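Local coordinates for periplasmic binding protein (Thermotoga lettingae TMO, PDB 4RY8) that binds 5-methylthioribose in the cleft between its two lobes, probably as the solute-binding component of a sugar transporter, at residues 62-67 with 83-88; 77-82 with 147-152; 256-261 with 279-284; 263-268 with 273-278. All blocks are in the same frame, centred on the assembly; numbering follows the deposited sequence.

Interaction 1 of 4, residues 62-67 with 83-88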
loop_
_atom_site.group_PDB
_atom_site.type_symbol
_atom_site.label_atom_id
_atom_site.label_comp_id
_atom_site.label_asym_id
_atom_site.label_seq_id
_atom_site.Cartn_x
_atom_site.Cartn_y
_atom_site.Cartn_z
ATOM N N THR C 62 -23.873 25.084 10.013
ATOM C CA THR C 62 -23.995 26.533 10.319
ATOM C C THR C 62 -22.659 27.284 10.208
ATOM O O THR C 62 -22.615 28.433 9.776
ATOM C CB THR C 62 -24.567 26.814 11.743
ATOM O OG1 THR C 62 -23.523 26.722 12.727
ATOM C CG2 THR C 62 -25.652 25.852 12.111
ATOM N N MET C 63 -21.565 26.651 10.612
ATOM C CA MET C 63 -20.253 27.301 10.478
ATOM C C MET C 63 -19.898 27.519 9.005
ATOM O O MET C 63 -19.356 28.564 8.635
ATOM C CB MET C 63 -19.158 26.498 11.200
ATOM C CG MET C 63 -19.307 26.478 12.712
ATOM S SD MET C 63 -18.336 25.281 13.638
ATOM C CE MET C 63 -18.527 25.964 15.281
ATOM N N ILE C 64 -20.202 26.538 8.161
ATOM C CA ILE C 64 -19.845 26.639 6.752
ATOM C C ILE C 64 -20.676 27.749 6.140
ATOM O O ILE C 64 -20.176 28.633 5.468
ATOM C CB ILE C 64 -20.041 25.293 6.012
ATOM C CG1 ILE C 64 -18.946 24.309 6.446
ATOM C CG2 ILE C 64 -20.012 25.502 4.494
ATOM C CD1 ILE C 64 -19.245 22.870 6.124
ATOM N N GLU C 65 -21.960 27.700 6.428
ATOM C CA GLU C 65 -22.905 28.736 6.061
ATOM C C GLU C 65 -22.480 30.141 6.530
ATOM O O GLU C 65 -22.596 31.096 5.759
ATOM C CB GLU C 65 -24.289 28.293 6.563
ATOM C CG GLU C 65 -25.324 29.329 6.893
ATOM C CD GLU C 65 -26.436 28.700 7.733
ATOM O OE1 GLU C 65 -27.052 29.422 8.540
ATOM O OE2 GLU C 65 -26.676 27.468 7.616
ATOM N N ASN C 66 -21.958 30.281 7.751
ATOM C CA ASN C 66 -21.487 31.613 8.193
ATOM C C ASN C 66 -20.391 32.066 7.249
ATOM O O ASN C 66 -20.380 33.218 6.834
ATOM C CB ASN C 66 -20.931 31.609 9.635
ATOM C CG ASN C 66 -21.994 31.281 10.678
ATOM O OD1 ASN C 66 -21.682 30.916 11.819
ATOM N ND2 ASN C 66 -23.257 31.393 10.283
ATOM N N PHE C 67 -19.479 31.160 6.893
ATOM C CA PHE C 67 -18.373 31.557 6.018
ATOM C C PHE C 67 -18.834 31.867 4.589
ATOM O O PHE C 67 -18.251 32.744 3.919
ATOM C CB PHE C 67 -17.230 30.540 6.074
ATOM C CG PHE C 67 -16.491 30.563 7.382
ATOM C CD1 PHE C 67 -15.956 31.752 7.866
ATOM C CD2 PHE C 67 -16.358 29.417 8.150
ATOM C CE1 PHE C 67 -15.285 31.792 9.071
ATOM C CE2 PHE C 67 -15.690 29.450 9.359
ATOM C CZ PHE C 67 -15.164 30.640 9.821
ATOM N N ASP C 83 -22.758 13.355 3.521
ATOM C CA ASP C 83 -24.180 13.570 3.315
ATOM C C ASP C 83 -24.606 14.897 3.925
ATOM O O ASP C 83 -25.196 15.737 3.243
ATOM C CB ASP C 83 -25.053 12.444 3.808
ATOM C CG ASP C 83 -26.479 12.899 3.989
ATOM O OD1 ASP C 83 -27.251 12.916 3.005
ATOM O OD2 ASP C 83 -26.820 13.295 5.118
ATOM N N PRO C 84 -24.285 15.126 5.212
ATOM C CA PRO C 84 -24.746 16.424 5.772
ATOM C C PRO C 84 -24.141 17.655 5.040
ATOM O O PRO C 84 -24.800 18.644 4.829
ATOM C CB PRO C 84 -24.265 16.363 7.224
ATOM C CG PRO C 84 -24.119 14.904 7.509
ATOM C CD PRO C 84 -23.717 14.229 6.228
ATOM N N LEU C 85 -22.898 17.555 4.626
ATOM C CA LEU C 85 -22.155 18.718 4.119
ATOM C C LEU C 85 -22.261 19.034 2.606
ATOM O O LEU C 85 -21.980 20.169 2.190
ATOM C CB LEU C 85 -20.687 18.550 4.492
ATOM C CG LEU C 85 -20.341 18.397 5.978
ATOM C CD1 LEU C 85 -18.835 18.426 6.193
ATOM C CD2 LEU C 85 -21.000 19.471 6.817
ATOM N N MET C 86 -22.680 18.059 1.799
ATOM C CA MET C 86 -22.603 18.158 0.330
ATOM C C MET C 86 -23.284 19.406 -0.229
ATOM O O MET C 86 -22.709 20.039 -1.103
ATOM C CB MET C 86 -23.188 16.896 -0.357
ATOM C CG MET C 86 -22.407 16.319 -1.540
ATOM S SD MET C 86 -20.598 16.373 -1.452
ATOM C CE MET C 86 -20.371 17.834 -2.451
ATOM N N PRO C 87 -24.496 19.753 0.261
ATOM C CA PRO C 87 -25.211 20.925 -0.285
ATOM C C PRO C 87 -24.575 22.276 0.074
ATOM O O PRO C 87 -24.614 23.217 -0.718
ATOM C CB PRO C 87 -26.627 20.804 0.327
ATOM C CG PRO C 87 -26.748 19.388 0.788
ATOM C CD PRO C 87 -25.356 18.977 1.180
ATOM N N LYS C 88 -24.023 22.377 1.272
ATOM C CA LYS C 88 -23.244 23.542 1.665
ATOM C C LYS C 88 -21.998 23.693 0.771
ATOM O O LYS C 88 -21.695 24.796 0.348
ATOM C CB LYS C 88 -22.836 23.450 3.139
ATOM C CG LYS C 88 -24.012 23.526 4.104
ATOM C CD LYS C 88 -24.554 24.945 4.189
ATOM C CE LYS C 88 -26.042 25.019 3.883
ATOM N NZ LYS C 88 -26.346 26.318 3.211
#
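Ile-64 and Lys-88 bring two neighbouring helices together: CG2 of Ile-64 rests 3.7 Å from CB of Lys-88, the two side chains meeting at a slant. The isoleucine divides its branches between two partners. Its chi1 of -72° sets CG2 opposite the backbone N, where it faces the lysine, while the longer arm through CG1 carries CD1 to within 3.9 Å of CD2 of Leu-85, and there the two side chains run at about a right angle. A beta-branched residue suits this place because it fills two directions at once. The helices 57-69 and 82-94 flank strand 74-78 in sequence, as in the alternating strands and helices of a Rossmann-like periplasmic binding protein lobe; their local axes are nearly parallel, 11° apart, at 10.2 Å. Ile-64 also leans on Val-21 of the sheet, and Leu-85 on Met-60. Toward the outer side, Lys-88 bends at chi2, chi3 and chi4, which lays its methylenes against Glu-65, CD lying 4.1 Å from the glutamate CB. The charged ends remain apart, Glu-65 OE2 and Lys-88 NZ being 4.6 Å from each other, so their attraction is probably modest; the ammonium group makes its salt bridge with Glu-91 instead.

Interaction 2 of 4, residues 77-82 with 147-152. With SR1 (5-S-methyl-5-thio-alpha-D-ribofuranose), chain G.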
loop_
_atom_site.group_PDB
_atom_site.type_symbol
_atom_site.label_atom_id
_atom_site.label_comp_id
_atom_site.label_asym_id
_atom_site.label_seq_id
_atom_site.Cartn_x
_atom_site.Cartn_y
_atom_site.Cartn_z
ATOM N N ILE C 77 -12.611 22.331 4.261
ATOM C CA ILE C 77 -13.398 21.414 5.040
ATOM C C ILE C 77 -12.566 20.227 5.549
ATOM O O ILE C 77 -12.079 19.370 4.792
ATOM C CB ILE C 77 -14.630 20.976 4.291
ATOM C CG1 ILE C 77 -15.400 22.230 3.868
ATOM C CG2 ILE C 77 -15.480 20.106 5.203
ATOM C CD1 ILE C 77 -16.663 21.939 3.133
ATOM N N ASP C 78 -12.447 20.184 6.872
ATOM C CA ASP C 78 -11.647 19.230 7.576
ATOM C C ASP C 78 -12.514 18.193 8.292
ATOM O O ASP C 78 -13.167 18.527 9.264
ATOM C CB ASP C 78 -10.857 20.023 8.586
ATOM C CG ASP C 78 -9.693 19.292 9.086
ATOM O OD1 ASP C 78 -9.941 18.185 9.583
ATOM O OD2 ASP C 78 -8.556 19.819 8.957
ATOM N N HIS C 79 -12.434 16.946 7.842
ATOM C CA HIS C 79 -13.286 15.861 8.280
ATOM C C HIS C 79 -14.750 16.182 7.929
ATOM O O HIS C 79 -15.019 16.894 6.952
ATOM C CB HIS C 79 -13.064 15.517 9.743
ATOM C CG HIS C 79 -11.711 14.966 10.023
ATOM N ND1 HIS C 79 -10.569 15.653 9.704
ATOM C CD2 HIS C 79 -11.309 13.799 10.574
ATOM C CE1 HIS C 79 -9.518 14.940 10.045
ATOM N NE2 HIS C 79 -9.931 13.813 10.577
ATOM N N GLY C 80 -15.681 15.662 8.720
ATOM C CA GLY C 80 -17.098 15.839 8.473
ATOM C C GLY C 80 -17.575 14.642 7.692
ATOM O O GLY C 80 -16.808 13.778 7.386
ATOM N N ARG C 81 -18.858 14.596 7.330
ATOM C CA ARG C 81 -19.360 13.506 6.490
ATOM C C ARG C 81 -20.060 14.068 5.278
ATOM O O ARG C 81 -20.551 15.183 5.321
ATOM C CB ARG C 81 -20.271 12.617 7.301
ATOM C CG ARG C 81 -19.443 11.863 8.315
ATOM C CD ARG C 81 -20.309 10.975 9.163
ATOM N NE ARG C 81 -20.823 11.680 10.314
ATOM C CZ ARG C 81 -22.018 12.243 10.415
ATOM N NH1 ARG C 81 -22.351 12.823 11.558
ATOM N NH2 ARG C 81 -22.888 12.228 9.410
ATOM N N PRO C 82 -20.060 13.325 4.170
ATOM C CA PRO C 82 -20.476 13.986 2.959
ATOM C C PRO C 82 -21.958 14.239 2.943
ATOM O O PRO C 82 -22.380 15.222 2.369
ATOM C CB PRO C 82 -20.091 13.016 1.827
ATOM C CG PRO C 82 -19.540 11.796 2.464
ATOM C CD PRO C 82 -19.538 11.968 3.956
ATOM N N PHE C 147 -15.834 8.131 10.050
ATOM C CA PHE C 147 -14.747 9.061 9.739
ATOM C C PHE C 147 -13.965 8.587 8.513
ATOM O O PHE C 147 -13.425 7.468 8.509
ATOM C CB PHE C 147 -13.815 9.184 10.937
ATOM C CG PHE C 147 -14.432 9.922 12.104
ATOM C CD1 PHE C 147 -14.445 11.320 12.143
ATOM C CD2 PHE C 147 -14.984 9.224 13.157
ATOM C CE1 PHE C 147 -15.014 11.986 13.200
ATOM C CE2 PHE C 147 -15.549 9.894 14.223
ATOM C CZ PHE C 147 -15.573 11.268 14.246
ATOM N N ALA C 148 -13.837 9.470 7.526
ATOM C CA ALA C 148 -13.159 9.144 6.251
ATOM C C ALA C 148 -11.860 8.372 6.421
ATOM O O ALA C 148 -11.686 7.283 5.896
ATOM C CB ALA C 148 -12.884 10.415 5.461
ATOM N N PRO C 149 -10.923 8.949 7.143
ATOM C CA PRO C 149 -9.667 8.228 7.238
ATOM C C PRO C 149 -9.823 6.890 7.990
ATOM O O PRO C 149 -9.240 5.882 7.586
ATOM C CB PRO C 149 -8.766 9.199 8.006
ATOM C CG PRO C 149 -9.710 10.099 8.713
ATOM C CD PRO C 149 -10.830 10.287 7.749
ATOM N N LEU C 150 -10.652 6.861 9.029
ATOM C CA LEU C 150 -10.804 5.628 9.800
ATOM C C LEU C 150 -11.402 4.533 8.966
ATOM O O LEU C 150 -10.981 3.376 9.133
ATOM C CB LEU C 150 -11.639 5.819 11.048
ATOM C CG LEU C 150 -11.066 6.913 11.943
ATOM C CD1 LEU C 150 -11.809 6.980 13.257
ATOM C CD2 LEU C 150 -9.585 6.641 12.186
ATOM N N ASP C 151 -12.392 4.899 8.123
ATOM C CA ASP C 151 -13.087 3.961 7.244
ATOM C C ASP C 151 -12.172 3.414 6.132
ATOM O O ASP C 151 -12.201 2.249 5.823
ATOM C CB ASP C 151 -14.272 4.615 6.516
ATOM C CG ASP C 151 -15.491 4.895 7.402
ATOM O OD1 ASP C 151 -15.677 4.338 8.471
ATOM O OD2 ASP C 151 -16.277 5.743 6.988
ATOM N N LYS C 152 -11.384 4.287 5.508
ATOM C CA LYS C 152 -10.324 3.865 4.595
ATOM C C LYS C 152 -9.350 2.873 5.295
ATOM O O LYS C 152 -9.066 1.769 4.788
ATOM C CB LYS C 152 -9.557 5.075 4.113
ATOM C CG LYS C 152 -10.324 5.970 3.191
ATOM C CD LYS C 152 -9.625 7.316 2.989
ATOM C CE LYS C 152 -10.595 8.327 2.351
ATOM N NZ LYS C 152 -9.999 9.691 2.113
HETATM C CS SR1 G . -11.242 11.071 14.303
HETATM S S SR1 G . -10.438 10.896 12.727
HETATM C C5 SR1 G . -8.766 10.842 13.419
HETATM C C4 SR1 G . -7.716 10.695 12.321
HETATM O O4 SR1 G . -7.891 11.777 11.465
HETATM C C1 SR1 G . -6.628 12.339 11.058
HETATM O O1 SR1 G . -6.520 12.162 9.687
HETATM C C2 SR1 G . -5.498 11.618 11.776
HETATM O O2 SR1 G . -4.594 10.817 10.967
HETATM C C3 SR1 G . -6.262 10.768 12.772
HETATM O O3 SR1 G . -5.696 9.468 12.861
HETATM O O HOH W 1 -13.906 12.542 7.950
#
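His-79 and Phe-147 meet beside the bound 5-methylthioribose, CD2 of the histidine standing 4.3 Å from CD1 of the phenylalanine, which lies at the imidazole edge. Two hydrogen bonds fix the imidazole. NE2 donates to the furanose ring oxygen O4 of the sugar over 3.0 Å, nearly straight at 170°, and O4 lies in the plane of the ring. On the other nitrogen, ND1 donates to OD1 of Asp-78 at 2.6 Å; this bond is more bent, at 140°, with the carboxylate oxygen 22° out of the ring plane. An acceptor at ND1 orients the ring with NE2 toward the ligand, and the carboxylate would probably make the imidazole more polar. The site is the cleft of a periplasmic binding protein: His-79 follows strand 74-78 of one lobe, while Phe-147 is the N-cap residue of helix 148-163 in the other. Asp-103, Gln-116, Arg-153 and Asp-231 also hydrogen-bond the sugar. An apolar contact suits the thioether end: the methyl CS sits over the centre of the Phe-147 ring, 3.8 Å above its plane, a CH-pi arrangement. Pro-149 packs instead beside the furanose, its CG 3.7 Å from the sugar O4. Water joins the two backbones as well, donating to Gly-80 O at 3.2 Å and accepting from Ala-148 N at 3.1 Å.

Interaction 3 of 4, residues 256-261 with 279-284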
loop_
_atom_site.group_PDB
_atom_site.type_symbol
_atom_site.label_atom_id
_atom_site.label_comp_id
_atom_site.label_asym_id
_atom_site.label_seq_id
_atom_site.Cartn_x
_atom_site.Cartn_y
_atom_site.Cartn_z
ATOM N N TYR C 256 1.698 18.863 10.954
ATOM C CA TYR C 256 2.061 20.273 10.776
ATOM C C TYR C 256 2.200 20.628 9.299
ATOM O O TYR C 256 1.690 21.636 8.852
ATOM C CB TYR C 256 3.406 20.550 11.525
ATOM C CG TYR C 256 3.866 22.016 11.632
ATOM C CD1 TYR C 256 3.405 22.852 12.652
ATOM C CD2 TYR C 256 4.787 22.547 10.721
ATOM C CE1 TYR C 256 3.829 24.181 12.740
ATOM C CE2 TYR C 256 5.214 23.870 10.809
ATOM C CZ TYR C 256 4.731 24.681 11.812
ATOM O OH TYR C 256 5.169 25.987 11.889
ATOM N N ALA C 257 2.920 19.797 8.556
ATOM C CA ALA C 257 3.068 19.929 7.108
ATOM C C ALA C 257 1.739 19.623 6.393
ATOM O O ALA C 257 1.464 20.148 5.334
ATOM C CB ALA C 257 4.115 18.965 6.610
ATOM N N VAL C 258 0.930 18.743 6.942
ATOM C CA VAL C 258 -0.361 18.496 6.299
ATOM C C VAL C 258 -1.166 19.790 6.413
ATOM O O VAL C 258 -1.854 20.195 5.471
ATOM C CB VAL C 258 -1.115 17.310 6.904
ATOM C CG1 VAL C 258 -2.523 17.221 6.318
ATOM C CG2 VAL C 258 -0.353 16.022 6.656
ATOM N N GLY C 259 -1.080 20.442 7.565
ATOM C CA GLY C 259 -1.814 21.672 7.798
ATOM C C GLY C 259 -1.331 22.834 6.955
ATOM O O GLY C 259 -2.137 23.567 6.425
ATOM N N ARG C 260 -0.016 23.024 6.862
ATOM C CA ARG C 260 0.532 23.945 5.898
ATOM C C ARG C 260 0.012 23.665 4.500
ATOM O O ARG C 260 -0.489 24.570 3.839
ATOM C CB ARG C 260 2.076 23.924 5.929
ATOM C CG ARG C 260 2.648 24.552 7.195
ATOM C CD ARG C 260 4.139 24.336 7.352
ATOM N NE ARG C 260 4.871 24.999 6.294
ATOM C CZ ARG C 260 5.182 26.290 6.267
ATOM N NH1 ARG C 260 4.830 27.110 7.259
ATOM N NH2 ARG C 260 5.876 26.770 5.233
ATOM N N LEU C 261 0.094 22.415 4.051
ATOM C CA LEU C 261 -0.395 22.036 2.732
ATOM C C LEU C 261 -1.859 22.494 2.496
ATOM O O LEU C 261 -2.225 22.988 1.417
ATOM C CB LEU C 261 -0.275 20.507 2.524
ATOM C CG LEU C 261 -0.965 19.956 1.265
ATOM C CD1 LEU C 261 -0.469 20.655 0.003
ATOM C CD2 LEU C 261 -0.774 18.450 1.125
ATOM N N LEU C 279 -4.407 14.993 -3.437
ATOM C CA LEU C 279 -3.139 15.433 -2.873
ATOM C C LEU C 279 -2.868 14.478 -1.727
ATOM O O LEU C 279 -3.426 14.602 -0.632
ATOM C CB LEU C 279 -3.219 16.905 -2.435
ATOM C CG LEU C 279 -3.347 17.978 -3.541
ATOM C CD1 LEU C 279 -3.599 19.362 -2.996
ATOM C CD2 LEU C 279 -2.144 18.038 -4.471
ATOM N N LEU C 280 -2.096 13.440 -2.030
ATOM C CA LEU C 280 -1.773 12.418 -1.050
ATOM C C LEU C 280 -0.421 12.756 -0.383
ATOM O O LEU C 280 0.604 12.892 -1.058
ATOM C CB LEU C 280 -1.668 11.047 -1.716
ATOM C CG LEU C 280 -2.842 10.508 -2.522
ATOM C CD1 LEU C 280 -2.567 9.063 -2.876
ATOM C CD2 LEU C 280 -4.136 10.614 -1.774
ATOM N N VAL C 281 -0.450 12.937 0.930
ATOM C CA VAL C 281 0.752 13.066 1.731
ATOM C C VAL C 281 1.289 11.675 2.098
ATOM O O VAL C 281 0.589 10.894 2.726
ATOM C CB VAL C 281 0.524 13.917 3.008
ATOM C CG1 VAL C 281 1.863 14.150 3.734
ATOM C CG2 VAL C 281 -0.076 15.278 2.633
ATOM N N GLU C 282 2.559 11.416 1.778
ATOM C CA GLU C 282 3.146 10.076 1.842
ATOM C C GLU C 282 3.429 9.661 3.307
ATOM O O GLU C 282 4.233 10.253 4.008
ATOM C CB GLU C 282 4.427 10.027 0.981
ATOM C CG GLU C 282 4.937 8.649 0.589
ATOM C CD GLU C 282 6.378 8.698 0.061
ATOM O OE1 GLU C 282 6.696 9.556 -0.799
ATOM O OE2 GLU C 282 7.203 7.887 0.529
ATOM N N PRO C 283 2.807 8.605 3.779
ATOM C CA PRO C 283 2.989 8.222 5.175
ATOM C C PRO C 283 4.127 7.293 5.372
ATOM O O PRO C 283 4.492 6.580 4.441
ATOM C CB PRO C 283 1.730 7.400 5.478
ATOM C CG PRO C 283 1.495 6.728 4.165
ATOM C CD PRO C 283 1.827 7.724 3.097
ATOM N N GLN C 284 4.636 7.221 6.592
ATOM C CA GLN C 284 5.872 6.482 6.846
ATOM C C GLN C 284 5.727 5.574 8.024
ATOM O O GLN C 284 5.246 6.009 9.060
ATOM C CB GLN C 284 7.035 7.421 7.216
ATOM C CG GLN C 284 7.230 8.636 6.327
ATOM C CD GLN C 284 7.602 8.292 4.905
ATOM O OE1 GLN C 284 8.311 7.319 4.651
ATOM N NE2 GLN C 284 7.108 9.104 3.952
#
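Helix 255-270 packs here on the edge strand 278-280 of the parallel sheet and on the chain just beyond it, where Val-281 meets Leu-261 and Val-258. The contact is wholly apolar across the two segments. Val-281 is its centre, with both methyls engaged. CG2 touches CD2 of Leu-261 at 3.6 Å, the two side chains running antiparallel alongside one another, and it also lies 4.1 Å from CG2 of Val-258. The other methyl, CG1, is again 4.1 Å from that same Val-258 CG2, so one valine methyl of the helix sits against the fork of the other valine. The chi1 of Val-281, -174°, puts CG1 opposite the backbone N and CG2 opposite the carbonyl carbon, which spreads the fork toward the helix. The chain between the segments runs from the helix to the outermost strand of a six-stranded parallel sheet in a periplasmic binding protein lobe, and Val-281 then lies at the start of the passage to strand 284-287, which belongs to the sheet of the other lobe. Backbone pairing with Glu-115 ties Val-281 to the neighbouring strand 113-115. Leu-261 reaches onto Ile-114 of that strand as well, and Leu-279 joins it there. Compact beta-branched valines suit the close approach of the backbones, 7.2 Å between CA of Val-258 and CA of Val-281, whereas the longer leucine spans the wider gap, 9.1 Å between CA of Leu-261 and CA of Val-281. Val-258 packs further on Tyr-33 of helix 28-44.

Interaction 4 of 4, residues 263-268 with 273-278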
loop_
_atom_site.group_PDB
_atom_site.type_symbol
_atom_site.label_atom_id
_atom_site.label_comp_id
_atom_site.label_asym_id
_atom_site.label_seq_id
_atom_site.Cartn_x
_atom_site.Cartn_y
_atom_site.Cartn_z
ATOM N N VAL C 263 -3.507 24.952 3.705
ATOM C CA VAL C 263 -3.640 26.383 3.500
ATOM C C VAL C 263 -3.093 26.766 2.138
ATOM O O VAL C 263 -3.723 27.569 1.428
ATOM C CB VAL C 263 -2.981 27.185 4.636
ATOM C CG1 VAL C 263 -2.809 28.662 4.279
ATOM C CG2 VAL C 263 -3.820 27.010 5.894
ATOM N N ARG C 264 -1.936 26.189 1.781
ATOM C CA ARG C 264 -1.302 26.423 0.482
ATOM C C ARG C 264 -2.216 26.096 -0.632
ATOM O O ARG C 264 -2.241 26.826 -1.598
ATOM C CB ARG C 264 -0.067 25.549 0.260
ATOM C CG ARG C 264 1.215 26.227 0.597
ATOM C CD ARG C 264 2.374 25.701 -0.232
ATOM N NE ARG C 264 2.537 24.241 -0.239
ATOM C CZ ARG C 264 2.869 23.505 0.817
ATOM N NH1 ARG C 264 3.035 24.040 2.023
ATOM N NH2 ARG C 264 3.052 22.212 0.657
ATOM N N ALA C 265 -2.926 24.960 -0.518
ATOM C CA ALA C 265 -3.871 24.530 -1.541
ATOM C C ALA C 265 -4.976 25.544 -1.702
ATOM O O ALA C 265 -5.351 25.911 -2.822
ATOM C CB ALA C 265 -4.464 23.154 -1.211
ATOM N N ALA C 266 -5.540 25.937 -0.565
ATOM C CA ALA C 266 -6.595 26.911 -0.537
ATOM C C ALA C 266 -6.124 28.175 -1.224
ATOM O O ALA C 266 -6.806 28.716 -2.079
ATOM C CB ALA C 266 -6.983 27.208 0.886
ATOM N N ALA C 267 -4.931 28.635 -0.866
ATOM C CA ALA C 267 -4.422 29.891 -1.407
ATOM C C ALA C 267 -4.138 29.767 -2.903
ATOM O O ALA C 267 -4.357 30.707 -3.655
ATOM C CB ALA C 267 -3.171 30.328 -0.653
ATOM N N ALA C 268 -3.673 28.593 -3.330
ATOM C CA ALA C 268 -3.465 28.317 -4.749
ATOM C C ALA C 268 -4.766 28.443 -5.543
ATOM O O ALA C 268 -4.799 29.074 -6.606
ATOM C CB ALA C 268 -2.841 26.937 -4.941
ATOM N N GLU C 273 -5.194 28.807 -9.718
ATOM C CA GLU C 273 -4.485 27.590 -10.068
ATOM C C GLU C 273 -5.403 26.356 -10.051
ATOM O O GLU C 273 -6.251 26.211 -9.169
ATOM C CB GLU C 273 -3.324 27.352 -9.104
ATOM C CG GLU C 273 -2.245 28.401 -9.147
ATOM C CD GLU C 273 -1.356 28.321 -10.389
ATOM O OE1 GLU C 273 -1.315 27.278 -11.079
ATOM O OE2 GLU C 273 -0.683 29.322 -10.669
ATOM N N LYS C 274 -5.223 25.489 -11.045
ATOM C CA LYS C 274 -5.885 24.192 -11.093
ATOM C C LYS C 274 -4.976 23.207 -10.364
ATOM O O LYS C 274 -3.787 23.097 -10.681
ATOM C CB LYS C 274 -6.133 23.743 -12.544
ATOM N N LEU C 275 -5.548 22.528 -9.379
ATOM C CA LEU C 275 -4.828 21.592 -8.543
ATOM C C LEU C 275 -5.177 20.176 -8.916
ATOM O O LEU C 275 -6.271 19.914 -9.432
ATOM C CB LEU C 275 -5.140 21.832 -7.054
ATOM C CG LEU C 275 -4.083 22.603 -6.207
ATOM C CD1 LEU C 275 -3.374 23.695 -6.996
ATOM C CD2 LEU C 275 -4.680 23.173 -4.919
ATOM N N PRO C 276 -4.263 19.248 -8.627
ATOM C CA PRO C 276 -4.644 17.858 -8.750
ATOM C C PRO C 276 -5.909 17.546 -7.901
ATOM O O PRO C 276 -6.184 18.210 -6.901
ATOM C CB PRO C 276 -3.415 17.108 -8.216
ATOM C CG PRO C 276 -2.252 18.062 -8.410
ATOM C CD PRO C 276 -2.820 19.439 -8.342
ATOM N N LYS C 277 -6.701 16.591 -8.339
ATOM C CA LYS C 277 -7.875 16.183 -7.595
ATOM C C LYS C 277 -7.484 15.516 -6.280
ATOM O O LYS C 277 -8.181 15.674 -5.274
ATOM C CB LYS C 277 -8.721 15.263 -8.460
ATOM C CG LYS C 277 -9.953 14.633 -7.799
ATOM C CD LYS C 277 -10.921 15.581 -7.143
ATOM C CE LYS C 277 -11.745 14.789 -6.120
ATOM N NZ LYS C 277 -12.887 15.540 -5.549
ATOM N N TYR C 278 -6.384 14.750 -6.274
ATOM C CA TYR C 278 -5.937 14.040 -5.073
ATOM C C TYR C 278 -4.543 14.515 -4.671
ATOM O O TYR C 278 -3.654 14.505 -5.483
ATOM C CB TYR C 278 -5.985 12.535 -5.271
ATOM C CG TYR C 278 -7.425 12.072 -5.572
ATOM C CD1 TYR C 278 -8.394 12.049 -4.587
ATOM C CD2 TYR C 278 -7.785 11.693 -6.829
ATOM C CE1 TYR C 278 -9.723 11.673 -4.881
ATOM C CE2 TYR C 278 -9.078 11.298 -7.129
ATOM C CZ TYR C 278 -10.041 11.309 -6.151
ATOM O OH TYR C 278 -11.333 10.913 -6.479
#
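The backbone N of Glu-273 donates to the carbonyl O of Ala-268 over 3.1 Å, with an N-H...O angle of 152°. The donor comes in 33° off the carbonyl plane, and the bond holds the chain that leaves helix 255-270 against the end of that helix. The glutamate's own CB lies beside the same oxygen, at 3.4 Å. Its chain then bends at chi2 (-74°) and leads away, so the carboxylate makes no bond to the helix; OE2 accepts instead from the indole NE1 of Trp-319. Beyond the turn, Leu-275 swings back over the helix and straddles two alanines one turn apart. CD2 lies 3.7 Å from CB of Ala-265 and 3.5 Å from the carbonyl O of Ala-265, while CD1 meets CB of Ala-268 at 3.9 Å. The small alanine methyls let the leucine fork come close to the helix backbone, and Ala-265 also rests on Ile-114 of the sheet. In the fold this is the loop joining helix 255-270 to edge strand 278-280 of the parallel sheet, with Pro-112 packed against Leu-275 and Val-315 against Ala-268. One backbone bond and one leucine thus fasten the connection by different means: the first occupies a carbonyl near the helix's C-terminal end, and the second buries hydrocarbon against the alanine face without calling on any charged group.

Overall arrangement
Interaction 1 adjoins the 77-82 side of interaction 2 within one lobe: CD1 of Leu-85 packs on CA of Gly-80 and on CG2 of Ile-77, 3.9 Å each, so the helix pair of interaction 1 lies directly behind the loop that presents His-79 to the sugar. Interactions 3 and 4 share helix 255-270, interaction 4 being nested in the chain between the segments of interaction 3, and Leu-279 CD1 touches Ala-265 CB at 4.3 Å. Of the four, interaction 2 bonds the ligand, and its segments come from the two lobes. The side chain of Val-258 in interaction 3 is about 7 Å from the sugar, and that of Leu-85 in interaction 1 about 13 Å.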